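Local coordinates for probable branched-chain-amino-acid aminotransferase (Thermotoga maritima MSB8, PDB 3CSW), which probably transfers the amino group of leucine, isoleucine or valine to 2-oxoglutarate, using pyridoxal 5'-phosphate as cofactor, at residues 166-169 / 173-176; 195-200 / 221-226; 157-162 / 177-182; 138-143 / 147-152. One frame throughout, in Å; residues are numbered along the deposited sequence.

Contact 1: residues 166-169 / 173-176. With PLP (pyridoxal-5'-phosphate), chain E.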
loop_
_atom_site.group_PDB
_atom_site.type_symbol
_atom_site.label_atom_id
_atom_site.label_comp_id
_atom_site.label_asym_id
_atom_site.label_seq_id
_atom_site.Cartn_x
_atom_site.Cartn_y
_atom_site.Cartn_z
ATOM N N ILE A 166 5.937 14.214 -13.583
ATOM C CA ILE A 166 6.231 14.025 -12.168
ATOM C C ILE A 166 5.615 12.708 -11.647
ATOM O O ILE A 166 4.394 12.534 -11.641
ATOM C CB ILE A 166 5.714 15.237 -11.349
ATOM C CG1 ILE A 166 6.190 16.572 -11.974
ATOM C CG2 ILE A 166 6.089 15.123 -9.896
ATOM C CD1 ILE A 166 7.674 16.709 -12.297
ATOM N N LEU A 167 6.484 11.777 -11.255
ATOM C CA LEU A 167 6.077 10.524 -10.627
ATOM C C LEU A 167 5.871 10.739 -9.130
ATOM O O LEU A 167 6.762 11.249 -8.434
ATOM C CB LEU A 167 7.096 9.393 -10.847
ATOM C CG LEU A 167 7.282 8.764 -12.232
ATOM C CD1 LEU A 167 8.177 9.642 -13.089
ATOM C CD2 LEU A 167 7.796 7.309 -12.159
ATOM N N LEU A 168 4.662 10.412 -8.677
ATOM C CA LEU A 168 4.325 10.355 -7.282
ATOM C C LEU A 168 4.574 8.926 -6.822
ATOM O O LEU A 168 4.548 7.987 -7.629
ATOM C CB LEU A 168 2.842 10.690 -7.051
ATOM C CG LEU A 168 2.290 11.957 -7.710
ATOM C CD1 LEU A 168 0.853 12.138 -7.329
ATOM C CD2 LEU A 168 3.129 13.152 -7.367
ATOM N N GLY A 169 4.811 8.766 -5.530
ATOM C CA GLY A 169 4.927 7.441 -4.939
ATOM C C GLY A 169 3.547 6.888 -4.692
ATOM O O GLY A 169 2.554 7.590 -4.891
ATOM N N GLN A 173 2.951 11.005 -2.311
ATOM C CA GLN A 173 4.123 11.837 -2.064
ATOM C C GLN A 173 4.792 12.127 -3.396
ATOM O O GLN A 173 4.762 11.305 -4.294
ATOM C CB GLN A 173 5.118 11.182 -1.077
ATOM C CG GLN A 173 6.009 10.036 -1.600
ATOM C CD GLN A 173 5.347 8.658 -1.579
ATOM O OE1 GLN A 173 4.129 8.535 -1.621
ATOM N NE2 GLN A 173 6.164 7.623 -1.532
ATOM N N VAL A 174 5.376 13.314 -3.518
ATOM C CA VAL A 174 6.192 13.647 -4.672
ATOM C C VAL A 174 7.494 12.833 -4.612
ATOM O O VAL A 174 8.209 12.820 -3.587
ATOM C CB VAL A 174 6.513 15.166 -4.717
ATOM C CG1 VAL A 174 7.361 15.495 -5.922
ATOM C CG2 VAL A 174 5.215 15.996 -4.708
ATOM N N CYS A 175 7.797 12.130 -5.691
ATOM C CA CYS A 175 9.094 11.456 -5.792
ATOM C C CYS A 175 10.006 12.311 -6.651
ATOM O O CYS A 175 10.876 13.029 -6.135
ATOM C CB CYS A 175 8.942 10.015 -6.324
ATOM S SG CYS A 175 8.258 8.914 -5.049
ATOM N N GLU A 176 9.813 12.241 -7.964
ATOM C CA GLU A 176 10.681 12.922 -8.874
ATOM C C GLU A 176 10.127 12.906 -10.287
ATOM O O GLU A 176 9.156 12.241 -10.557
ATOM C CB GLU A 176 12.055 12.231 -8.851
ATOM C CG GLU A 176 12.040 10.761 -9.269
ATOM C CD GLU A 176 13.219 9.972 -8.723
ATOM O OE1 GLU A 176 14.374 10.368 -8.948
ATOM O OE2 GLU A 176 12.991 8.938 -8.070
HETATM N N1 PLP E . 15.529 10.986 -11.389
HETATM C C2 PLP E . 15.584 9.993 -12.361
HETATM C C2A PLP E . 14.472 8.990 -12.394
HETATM C C3 PLP E . 16.660 9.960 -13.275
HETATM O O3 PLP E . 16.691 9.040 -14.297
HETATM C C4 PLP E . 17.678 10.940 -13.190
HETATM C C4A PLP E . 18.801 10.966 -14.190
HETATM O O4A PLP E . 18.638 11.513 -15.297
HETATM C C5 PLP E . 17.596 11.936 -12.202
HETATM C C6 PLP E . 16.525 11.939 -11.307
HETATM C C5A PLP E . 18.523 13.131 -12.207
HETATM O O4P PLP E . 19.755 12.800 -11.581
HETATM P P PLP E . 21.149 13.577 -11.921
HETATM O O1P PLP E . 22.336 12.796 -11.324
HETATM O O2P PLP E . 21.107 14.955 -11.325
HETATM O O3P PLP E . 21.222 13.638 -13.441
#

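Contact 2: residues 195-200 / 221-226. With PLP (pyridoxal-5'-phosphate), chain E.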
loop_
_atom_site.group_PDB
_atom_site.type_symbol
_atom_site.label_atom_id
_atom_site.label_comp_id
_atom_site.label_asym_id
_atom_site.label_seq_id
_atom_site.Cartn_x
_atom_site.Cartn_y
_atom_site.Cartn_z
ATOM N N LEU A 195 15.359 11.344 0.430
ATOM C CA LEU A 195 15.713 10.075 -0.216
ATOM C C LEU A 195 14.795 8.932 0.226
ATOM O O LEU A 195 14.558 8.007 -0.547
ATOM C CB LEU A 195 17.183 9.702 0.038
ATOM C CG LEU A 195 18.202 10.729 -0.465
ATOM C CD1 LEU A 195 19.607 10.272 -0.058
ATOM C CD2 LEU A 195 18.121 10.989 -1.981
ATOM N N ASP A 196 14.273 9.019 1.444
ATOM C CA ASP A 196 13.327 8.034 1.997
ATOM C C ASP A 196 11.954 8.090 1.374
ATOM O O ASP A 196 11.150 7.228 1.652
ATOM C CB ASP A 196 13.118 8.257 3.500
ATOM C CG ASP A 196 14.276 7.799 4.329
ATOM O OD1 ASP A 196 15.188 7.119 3.790
ATOM O OD2 ASP A 196 14.271 8.116 5.543
ATOM N N SER A 197 11.670 9.117 0.576
ATOM C CA SER A 197 10.432 9.193 -0.175
ATOM C C SER A 197 10.434 8.131 -1.273
ATOM O O SER A 197 9.378 7.706 -1.737
ATOM C CB SER A 197 10.263 10.572 -0.799
ATOM O OG SER A 197 10.140 11.577 0.183
ATOM N N GLY A 198 11.631 7.698 -1.662
ATOM C CA GLY A 198 11.804 6.592 -2.589
ATOM C C GLY A 198 12.276 7.089 -3.925
ATOM O O GLY A 198 11.663 6.812 -4.960
ATOM N N ILE A 199 13.383 7.811 -3.906
ATOM C CA ILE A 199 13.862 8.506 -5.086
ATOM C C ILE A 199 15.324 8.205 -5.383
ATOM O O ILE A 199 16.025 7.638 -4.560
ATOM C CB ILE A 199 13.653 10.064 -4.933
ATOM C CG1 ILE A 199 14.546 10.633 -3.827
ATOM C CG2 ILE A 199 12.180 10.361 -4.657
ATOM C CD1 ILE A 199 14.678 12.128 -3.782
ATOM N N LEU A 200 15.755 8.607 -6.579
ATOM C CA LEU A 200 17.153 8.595 -6.986
ATOM C C LEU A 200 17.873 9.833 -6.416
ATOM O O LEU A 200 17.345 10.937 -6.470
ATOM C CB LEU A 200 17.210 8.627 -8.492
ATOM C CG LEU A 200 18.508 8.235 -9.145
ATOM C CD1 LEU A 200 18.818 6.789 -8.871
ATOM C CD2 LEU A 200 18.374 8.477 -10.620
ATOM N N GLU A 221 14.718 18.646 3.361
ATOM C CA GLU A 221 14.584 17.378 2.685
ATOM C C GLU A 221 13.597 16.588 3.520
ATOM O O GLU A 221 13.908 16.193 4.632
ATOM C CB GLU A 221 15.918 16.625 2.574
ATOM C CG GLU A 221 17.005 17.374 1.820
ATOM C CD GLU A 221 18.330 16.618 1.789
ATOM O OE1 GLU A 221 18.375 15.468 1.266
ATOM O OE2 GLU A 221 19.335 17.186 2.268
ATOM N N ARG A 222 12.398 16.382 2.988
ATOM C CA ARG A 222 11.332 15.698 3.736
ATOM C C ARG A 222 10.321 15.069 2.787
ATOM O O ARG A 222 10.443 15.169 1.582
ATOM C CB ARG A 222 10.627 16.687 4.665
ATOM C CG ARG A 222 10.095 17.922 3.964
ATOM C CD ARG A 222 9.139 18.649 4.873
ATOM N NE ARG A 222 8.572 19.863 4.283
ATOM C CZ ARG A 222 7.447 19.918 3.571
ATOM N NH1 ARG A 222 6.749 18.826 3.268
ATOM N NH2 ARG A 222 7.037 21.084 3.130
ATOM N N VAL A 223 9.332 14.400 3.338
ATOM C CA VAL A 223 8.214 13.933 2.549
ATOM C C VAL A 223 7.409 15.175 2.104
ATOM O O VAL A 223 7.040 16.007 2.926
ATOM C CB VAL A 223 7.322 12.943 3.339
ATOM C CG1 VAL A 223 6.028 12.609 2.556
ATOM C CG2 VAL A 223 8.118 11.677 3.670
ATOM N N VAL A 224 7.179 15.279 0.793
ATOM C CA VAL A 224 6.443 16.379 0.176
ATOM C C VAL A 224 5.218 15.736 -0.473
ATOM O O VAL A 224 5.356 14.807 -1.243
ATOM C CB VAL A 224 7.306 17.084 -0.871
ATOM C CG1 VAL A 224 6.502 18.195 -1.616
ATOM C CG2 VAL A 224 8.578 17.640 -0.212
ATOM N N TRP A 225 4.024 16.179 -0.090
ATOM C CA TRP A 225 2.768 15.646 -0.646
ATOM C C TRP A 225 2.406 16.383 -1.946
ATOM O O TRP A 225 2.705 17.580 -2.099
ATOM C CB TRP A 225 1.633 15.752 0.396
ATOM C CG TRP A 225 1.892 14.947 1.631
ATOM C CD1 TRP A 225 2.048 15.426 2.896
ATOM C CD2 TRP A 225 2.033 13.517 1.725
ATOM N NE1 TRP A 225 2.264 14.386 3.775
ATOM C CE2 TRP A 225 2.274 13.209 3.084
ATOM C CE3 TRP A 225 1.995 12.476 0.799
ATOM C CZ2 TRP A 225 2.460 11.917 3.535
ATOM C CZ3 TRP A 225 2.209 11.169 1.257
ATOM C CH2 TRP A 225 2.448 10.914 2.606
ATOM N N VAL A 226 1.772 15.681 -2.884
ATOM C CA VAL A 226 1.514 16.270 -4.216
ATOM C C VAL A 226 0.845 17.664 -4.200
ATOM O O VAL A 226 1.240 18.551 -4.965
ATOM C CB VAL A 226 0.750 15.314 -5.149
ATOM C CG1 VAL A 226 -0.590 14.847 -4.525
ATOM C CG2 VAL A 226 0.610 15.940 -6.578
HETATM N N1 PLP E . 15.529 10.986 -11.389
HETATM C C2 PLP E . 15.584 9.993 -12.361
HETATM C C2A PLP E . 14.472 8.990 -12.394
HETATM C C3 PLP E . 16.660 9.960 -13.275
HETATM O O3 PLP E . 16.691 9.040 -14.297
HETATM C C4 PLP E . 17.678 10.940 -13.190
HETATM C C4A PLP E . 18.801 10.966 -14.190
HETATM O O4A PLP E . 18.638 11.513 -15.297
HETATM C C5 PLP E . 17.596 11.936 -12.202
HETATM C C6 PLP E . 16.525 11.939 -11.307
HETATM C C5A PLP E . 18.523 13.131 -12.207
HETATM O O4P PLP E . 19.755 12.800 -11.581
HETATM P P PLP E . 21.149 13.577 -11.921
HETATM O O1P PLP E . 22.336 12.796 -11.324
HETATM O O2P PLP E . 21.107 14.955 -11.325
HETATM O O3P PLP E . 21.222 13.638 -13.441
HETATM O O HOH W 1 17.076 13.037 2.214
HETATM O O HOH W 2 8.181 13.174 -0.951
#

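Contact 3: residues 157-162 / 177-182. With PLP (pyridoxal-5'-phosphate), chain E.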
loop_
_atom_site.group_PDB
_atom_site.type_symbol
_atom_site.label_atom_id
_atom_site.label_comp_id
_atom_site.label_asym_id
_atom_site.label_seq_id
_atom_site.Cartn_x
_atom_site.Cartn_y
_atom_site.Cartn_z
ATOM N N ARG A 157 7.448 7.755 -21.805
ATOM C CA ARG A 157 6.582 7.680 -22.978
ATOM C C ARG A 157 5.371 8.614 -22.896
ATOM O O ARG A 157 4.663 8.798 -23.883
ATOM C CB ARG A 157 6.120 6.242 -23.222
ATOM C CG ARG A 157 7.264 5.310 -23.622
ATOM C CD ARG A 157 6.788 3.881 -23.833
ATOM N NE ARG A 157 5.958 3.712 -25.023
ATOM C CZ ARG A 157 6.424 3.528 -26.255
ATOM N NH1 ARG A 157 7.724 3.480 -26.490
ATOM N NH2 ARG A 157 5.571 3.395 -27.261
ATOM N N GLU A 158 5.136 9.179 -21.716
ATOM C CA GLU A 158 4.080 10.170 -21.492
ATOM C C GLU A 158 4.505 11.603 -21.782
ATOM O O GLU A 158 3.681 12.492 -21.764
ATOM C CB GLU A 158 3.605 10.118 -20.037
ATOM C CG GLU A 158 2.936 8.823 -19.632
ATOM C CD GLU A 158 2.471 8.848 -18.173
ATOM O OE1 GLU A 158 3.026 9.628 -17.379
ATOM O OE2 GLU A 158 1.569 8.074 -17.827
ATOM N N ILE A 159 5.781 11.845 -22.038
ATOM C CA ILE A 159 6.242 13.206 -22.255
ATOM C C ILE A 159 5.888 13.597 -23.689
ATOM O O ILE A 159 6.617 13.256 -24.614
ATOM C CB ILE A 159 7.762 13.369 -21.999
ATOM C CG1 ILE A 159 8.146 12.881 -20.592
ATOM C CG2 ILE A 159 8.147 14.821 -22.203
ATOM C CD1 ILE A 159 9.655 12.635 -20.436
ATOM N N VAL A 160 4.748 14.277 -23.867
ATOM C CA VAL A 160 4.274 14.698 -25.184
ATOM C C VAL A 160 4.188 16.230 -25.258
ATOM O O VAL A 160 4.943 16.849 -26.008
ATOM C CB VAL A 160 2.918 14.032 -25.591
ATOM C CG1 VAL A 160 2.590 14.360 -27.014
ATOM C CG2 VAL A 160 2.996 12.536 -25.447
ATOM N N ASP A 161 3.277 16.859 -24.525
ATOM C CA ASP A 161 3.263 18.329 -24.523
ATOM C C ASP A 161 3.726 18.878 -23.183
ATOM O O ASP A 161 3.087 19.728 -22.569
ATOM C CB ASP A 161 1.939 18.947 -24.990
ATOM C CG ASP A 161 0.739 18.415 -24.262
ATOM O OD1 ASP A 161 0.884 17.459 -23.440
ATOM O OD2 ASP A 161 -0.363 18.969 -24.556
ATOM N N CYS A 162 4.874 18.372 -22.752
ATOM C CA CYS A 162 5.527 18.852 -21.553
ATOM C C CYS A 162 7.005 18.499 -21.622
ATOM O O CYS A 162 7.465 17.804 -22.530
ATOM C CB CYS A 162 4.828 18.315 -20.284
ATOM S SG CYS A 162 4.831 16.539 -20.115
ATOM N N GLY A 177 10.787 13.624 -11.197
ATOM C CA GLY A 177 10.478 13.517 -12.611
ATOM C C GLY A 177 11.051 12.228 -13.190
ATOM O O GLY A 177 11.869 11.582 -12.547
ATOM N N SER A 178 10.641 11.880 -14.423
ATOM C CA SER A 178 11.156 10.689 -15.138
ATOM C C SER A 178 12.675 10.735 -15.426
ATOM O O SER A 178 13.310 9.692 -15.619
ATOM C CB SER A 178 10.353 10.410 -16.426
ATOM O OG SER A 178 10.668 11.293 -17.497
ATOM N N PHE A 179 13.253 11.934 -15.446
ATOM C CA PHE A 179 14.695 12.101 -15.688
ATOM C C PHE A 179 15.312 13.257 -14.866
ATOM O O PHE A 179 16.434 13.681 -15.158
ATOM C CB PHE A 179 14.994 12.297 -17.195
ATOM C CG PHE A 179 14.386 13.564 -17.815
ATOM C CD1 PHE A 179 15.055 14.798 -17.752
ATOM C CD2 PHE A 179 13.172 13.514 -18.513
ATOM C CE1 PHE A 179 14.506 15.937 -18.331
ATOM C CE2 PHE A 179 12.622 14.661 -19.107
ATOM C CZ PHE A 179 13.294 15.883 -18.997
ATOM N N SER A 180 14.603 13.732 -13.836
ATOM C CA SER A 180 15.032 14.871 -13.032
ATOM C C SER A 180 14.547 14.748 -11.600
ATOM O O SER A 180 13.669 13.981 -11.339
ATOM C CB SER A 180 14.450 16.167 -13.620
ATOM O OG SER A 180 13.012 16.139 -13.694
ATOM N N ASN A 181 15.140 15.513 -10.680
ATOM C CA ASN A 181 14.595 15.691 -9.340
ATOM C C ASN A 181 13.771 16.990 -9.250
ATOM O O ASN A 181 13.912 17.900 -10.080
ATOM C CB ASN A 181 15.683 15.664 -8.276
ATOM C CG ASN A 181 16.330 14.292 -8.116
ATOM O OD1 ASN A 181 17.481 14.088 -8.526
ATOM N ND2 ASN A 181 15.606 13.349 -7.509
ATOM N N VAL A 182 12.889 17.043 -8.251
ATOM C CA VAL A 182 11.936 18.144 -8.031
ATOM C C VAL A 182 12.242 18.935 -6.761
ATOM O O VAL A 182 12.500 18.377 -5.702
ATOM C CB VAL A 182 10.484 17.575 -7.938
ATOM C CG1 VAL A 182 9.414 18.674 -7.541
ATOM C CG2 VAL A 182 10.133 16.885 -9.265
HETATM N N1 PLP E . 15.529 10.986 -11.389
HETATM C C2 PLP E . 15.584 9.993 -12.361
HETATM C C2A PLP E . 14.472 8.990 -12.394
HETATM C C3 PLP E . 16.660 9.960 -13.275
HETATM O O3 PLP E . 16.691 9.040 -14.297
HETATM C C4 PLP E . 17.678 10.940 -13.190
HETATM C C4A PLP E . 18.801 10.966 -14.190
HETATM O O4A PLP E . 18.638 11.513 -15.297
HETATM C C5 PLP E . 17.596 11.936 -12.202
HETATM C C6 PLP E . 16.525 11.939 -11.307
HETATM C C5A PLP E . 18.523 13.131 -12.207
HETATM O O4P PLP E . 19.755 12.800 -11.581
HETATM P P PLP E . 21.149 13.577 -11.921
HETATM O O1P PLP E . 22.336 12.796 -11.324
HETATM O O2P PLP E . 21.107 14.955 -11.325
HETATM O O3P PLP E . 21.222 13.638 -13.441
#

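Contact 4: residues 138-143 / 147-152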
loop_
_atom_site.group_PDB
_atom_site.type_symbol
_atom_site.label_atom_id
_atom_site.label_comp_id
_atom_site.label_asym_id
_atom_site.label_seq_id
_atom_site.Cartn_x
_atom_site.Cartn_y
_atom_site.Cartn_z
ATOM N N LEU A 138 9.927 -2.256 -1.759
ATOM C CA LEU A 138 9.652 -3.710 -1.644
ATOM C C LEU A 138 9.666 -4.460 -2.982
ATOM O O LEU A 138 9.824 -5.679 -3.007
ATOM C CB LEU A 138 8.328 -3.984 -0.929
ATOM C CG LEU A 138 8.307 -3.915 0.600
ATOM C CD1 LEU A 138 6.855 -3.952 1.087
ATOM C CD2 LEU A 138 9.144 -5.012 1.248
ATOM N N SER A 139 9.521 -3.725 -4.078
ATOM C CA SER A 139 9.541 -4.289 -5.438
ATOM C C SER A 139 10.860 -4.077 -6.200
ATOM O O SER A 139 11.242 -4.894 -7.044
ATOM C CB SER A 139 8.402 -3.658 -6.250
ATOM O OG SER A 139 7.138 -4.054 -5.771
ATOM N N THR A 140 11.502 -2.932 -5.969
ATOM C CA THR A 140 12.745 -2.576 -6.656
ATOM C C THR A 140 13.394 -1.398 -5.921
ATOM O O THR A 140 12.688 -0.493 -5.514
ATOM C CB THR A 140 12.498 -2.157 -8.140
ATOM O OG1 THR A 140 11.826 -3.209 -8.835
ATOM C CG2 THR A 140 13.802 -1.826 -8.864
ATOM N N PRO A 141 14.733 -1.420 -5.746
ATOM C CA PRO A 141 15.381 -0.263 -5.169
ATOM C C PRO A 141 15.280 0.947 -6.079
ATOM O O PRO A 141 15.622 0.871 -7.256
ATOM C CB PRO A 141 16.852 -0.689 -5.009
ATOM C CG PRO A 141 16.889 -2.158 -5.227
ATOM C CD PRO A 141 15.673 -2.533 -6.010
ATOM N N PRO A 142 14.776 2.068 -5.552
ATOM C CA PRO A 142 14.669 3.295 -6.321
ATOM C C PRO A 142 15.992 3.779 -6.925
ATOM O O PRO A 142 15.979 4.393 -7.991
ATOM C CB PRO A 142 14.177 4.304 -5.292
ATOM C CG PRO A 142 13.526 3.501 -4.254
ATOM C CD PRO A 142 14.239 2.218 -4.191
ATOM N N ALA A 143 17.113 3.505 -6.253
ATOM C CA ALA A 143 18.433 3.919 -6.733
ATOM C C ALA A 143 19.032 2.998 -7.802
ATOM O O ALA A 143 20.127 3.271 -8.278
ATOM C CB ALA A 143 19.425 4.068 -5.544
ATOM N N THR A 147 18.140 0.377 -17.506
ATOM C CA THR A 147 17.494 0.904 -18.720
ATOM C C THR A 147 16.039 0.437 -18.932
ATOM O O THR A 147 15.238 1.131 -19.574
ATOM C CB THR A 147 18.306 0.545 -19.995
ATOM O OG1 THR A 147 18.560 -0.872 -20.011
ATOM C CG2 THR A 147 19.633 1.351 -20.066
ATOM N N GLY A 148 15.706 -0.730 -18.392
ATOM C CA GLY A 148 14.380 -1.297 -18.572
ATOM C C GLY A 148 13.382 -1.144 -17.453
ATOM O O GLY A 148 12.286 -1.663 -17.579
ATOM N N ARG A 149 13.741 -0.468 -16.349
ATOM C CA ARG A 149 12.808 -0.332 -15.232
ATOM C C ARG A 149 11.529 0.376 -15.707
ATOM O O ARG A 149 11.559 1.464 -16.298
ATOM C CB ARG A 149 13.445 0.333 -14.009
ATOM C CG ARG A 149 13.842 1.798 -14.150
ATOM C CD ARG A 149 14.379 2.277 -12.828
ATOM N NE ARG A 149 13.327 2.178 -11.807
ATOM C CZ ARG A 149 13.518 1.869 -10.528
ATOM N NH1 ARG A 149 14.720 1.566 -10.068
ATOM N NH2 ARG A 149 12.469 1.798 -9.699
ATOM N N THR A 150 10.399 -0.253 -15.428
ATOM C CA THR A 150 9.179 0.069 -16.136
ATOM C C THR A 150 8.495 1.352 -15.665
ATOM O O THR A 150 7.731 1.932 -16.430
ATOM C CB THR A 150 8.226 -1.131 -16.132
ATOM O OG1 THR A 150 8.136 -1.628 -14.806
ATOM C CG2 THR A 150 8.747 -2.286 -17.055
ATOM N N ASP A 151 8.739 1.805 -14.431
ATOM C CA ASP A 151 8.176 3.108 -14.021
ATOM C C ASP A 151 8.755 4.241 -14.893
ATOM O O ASP A 151 8.013 5.054 -15.443
ATOM C CB ASP A 151 8.309 3.415 -12.506
ATOM C CG ASP A 151 9.715 3.170 -11.922
ATOM O OD1 ASP A 151 10.628 2.659 -12.622
ATOM O OD2 ASP A 151 9.885 3.465 -10.712
ATOM N N ILE A 152 10.073 4.267 -15.028
ATOM C CA ILE A 152 10.767 5.273 -15.819
ATOM C C ILE A 152 10.510 5.062 -17.335
ATOM O O ILE A 152 10.257 6.026 -18.061
ATOM C CB ILE A 152 12.290 5.305 -15.502
ATOM C CG1 ILE A 152 12.555 5.625 -14.017
ATOM C CG2 ILE A 152 12.998 6.298 -16.428
ATOM C CD1 ILE A 152 11.878 6.929 -13.451
HETATM O O HOH W 3 12.034 1.597 -6.958
#

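Contact 1: residues 166-169 / 173-176
A classic beta bulge interrupts the hairpin of strands 164-168 and 174-177: Cys175 and Glu176 both face Leu167, whose carbonyl oxygen receives two N-H groups, with Cys175 N 3.1 Å and Glu176 N 3.2 Å from Leu167 O. Leu167 N bonds back to Glu176 O at 2.8 Å, completing an antiparallel hydrogen-bonded pair. Past the bulge, Leu168 and Val174 make a non-hydrogen-bonded pair, and Gly169 N closes on Gln173 O at 2.8 Å. Two side chains crowd the glycine: Cys175 SG lies 3.5 Å from Gly169 N, while the Gln173 chain, bent at chi2 (-84°), brings its amide CD within 3.6 Å of Gly169 CA. A CB on Gly169 would run into Gln173 NE2, which bonds to Ser197 O. Apolar contact is lighter, Ile166 CG2 meeting Val174 CG1 at 4.2 Å. Glu176 CG sits between its backbone N and carbonyl carbon (chi1 60°), and the extended chain beyond it carries OE1 to the cofactor, where PLP N1 donates to Glu176 OE1 at 2.8 Å. The other oxygen, OE2, is held by a salt bridge to Arg134 and by Leu200 N. A carboxylate steadied in this way beside the ring nitrogen would be expected to favour a protonated pyridine, consistent with the electron-withdrawing role of pyridoxal phosphate in transamination.

Contact 2: residues 195-200 / 221-226
Ser197 and Val223 make the direct contact, and it is slight: Ser197 OG lies 3.9 Å from Val223 CA, and Val223 CG2 approaches the same oxygen. Their CA atoms, the nearest such pair across the segments, are 5.9 Å apart. Water does most of the joining. One molecule accepts from Ser197 OG at 2.8 Å and from Val224 N at 2.9 Å, so a serine hydroxyl and a backbone amide share it; that hydroxyl, set anti to the Ser197 carbonyl carbon (chi1 -64°), also bonds to Ser194 OG. A second water accepts from Leu195 N and donates to Glu221 OE1, the latter at 2.9 Å. The bridges join the C-terminal ends of the two parallel strands of a beta-alpha-beta unit: residues 195-200 form the loop leading from strand 189-193 towards helix 203-214, and strand 219-222, parallel to 189-193 in one sheet, runs into segment 221-226. Charged groups are engaged mainly outside the pair of segments, Glu221 OE1 with Arg205 and Arg222 with Glu220 and Glu228, although Arg222 NH1 also donates to Val223 O at 2.9 Å. Apolar and ring contacts run outward at both ends. Val223 CG1 lies over one face of the Trp225 ring, offset toward its rim, and Arg133 of the second subunit makes a cation-pi contact with that indole. In the loop, Gly198 has backbone angles that call for glycine, and two residues on Leu200 lays CD2 over the pyridine face of the cofactor, 3.5 Å from PLP C3.

Contact 3: residues 157-162 / 177-182
Ile159 reaches Ser178 and Phe179 with its CD1 alone, where the loop between helix 150-156 and strand 164-168 meets the tight turn that crosses from the sheet holding strands 164-168 and 174-177 to the sheet holding 181-186. The methyl is close to the hydroxyl, Ile159 CD1 to Ser178 OG 3.4 Å, and meets the Phe179 ring at its edge, in plane, 3.8 Å from CE2. Ser178 OG is also bonded to Asp164, and the ring packs edge-to-face on His239, so the inner side of the contact is well held. The outer side is loose: the exposed Arg157, Val160 and Asp161 do not touch 177-182, Arg157 instead making a salt bridge to Asp105 of the fourth subunit and Asp161 one to Lys128. The turn itself lines the cofactor pocket, with Phe179 O 3.1 Å from PLP O4A and Ser180 C 3.4 Å from PLP C6. Asn181, where the strand begins, has its ND2 bonded to Leu200 O. A leucine in its place would probably leave that carbonyl without its amide partner and disturb the fit beside PLP C6. The carboxamide oxygen, turned to the cofactor, lies with Asn181 OD1 3.6 Å from that carbon.

Contact 4: residues 138-143 / 147-152
Arg149 is the first residue of 147-152 to touch 138-143, gripping Pro141 O from the N-cap position of helix 150-156. Its CG stands between the backbone N and the carbonyl carbon (chi1 67°), and a bend at chi3 (-62°) turns the guanidinium across to the loop. Arg149 NH1 donates to Pro141 O at 3.0 Å, nearly straight at the hydrogen (165°); the oxygen lies in the guanidinium plane. NH1 also bonds to Leu144 O. Obliquely placed to the group, the methyl of Thr140 has CG2 3.7 Å from Arg149 NH1. A water extends the grip, accepting from Arg149 NH2 at 2.8 Å and donating to Thr140 O at 2.6 Å. Next comes Thr150, which faces the subunit boundary: its OG1 bonds to Thr140 OG1 of the fourth subunit. Asp151 then holds the guanidinium side-on, in a salt bridge with Arg149 NE 2.9 Å from Asp151 OD1 on its syn lone pair and NH2 on OD2 at 3.2 Å. A methionine in place of Arg149 would probably leave Pro141 O and the water without their donor and Asp151 with less positive charge to balance. Some would remain, since OD2 is also salt-bridged to Arg134. Ile152 N donates to Asp151 OD1 at 2.9 Å, coming from above the carboxylate plane. A side-on arginine-aspartate salt bridge thus sits at the N-terminus of helix 150-156, its arginine also holding the preceding loop, beside the pyridoxal phosphate pocket of a class-IV aminotransferase that Ile152 lines.

Contacts 1, 2 and 3 all touch the pyridoxal phosphate, and contact 4 reaches it through Ile152. Contacts 1 and 2 are the nearest neighbours, their centres about 8 Å apart: Val174 N lies 2.7 Å from Val224 O, a probable hydrogen bond joining the 174-177 strand to the segment after 219-222. Contacts 2 and 3 lie about 17 Å apart by centres, yet Leu200 of contact 2 and the 177-181 turn of contact 3 both reach the cofactor. Contact 4 meets contact 2 where Leu200 CD1 comes 3.6 Å from Ala143 CA, and contact 1 where Leu167 CD2 is 3.9 Å from Asp151 CB. It meets contact 3 at Ser178 O, 3.5 Å from Ile152 CG2.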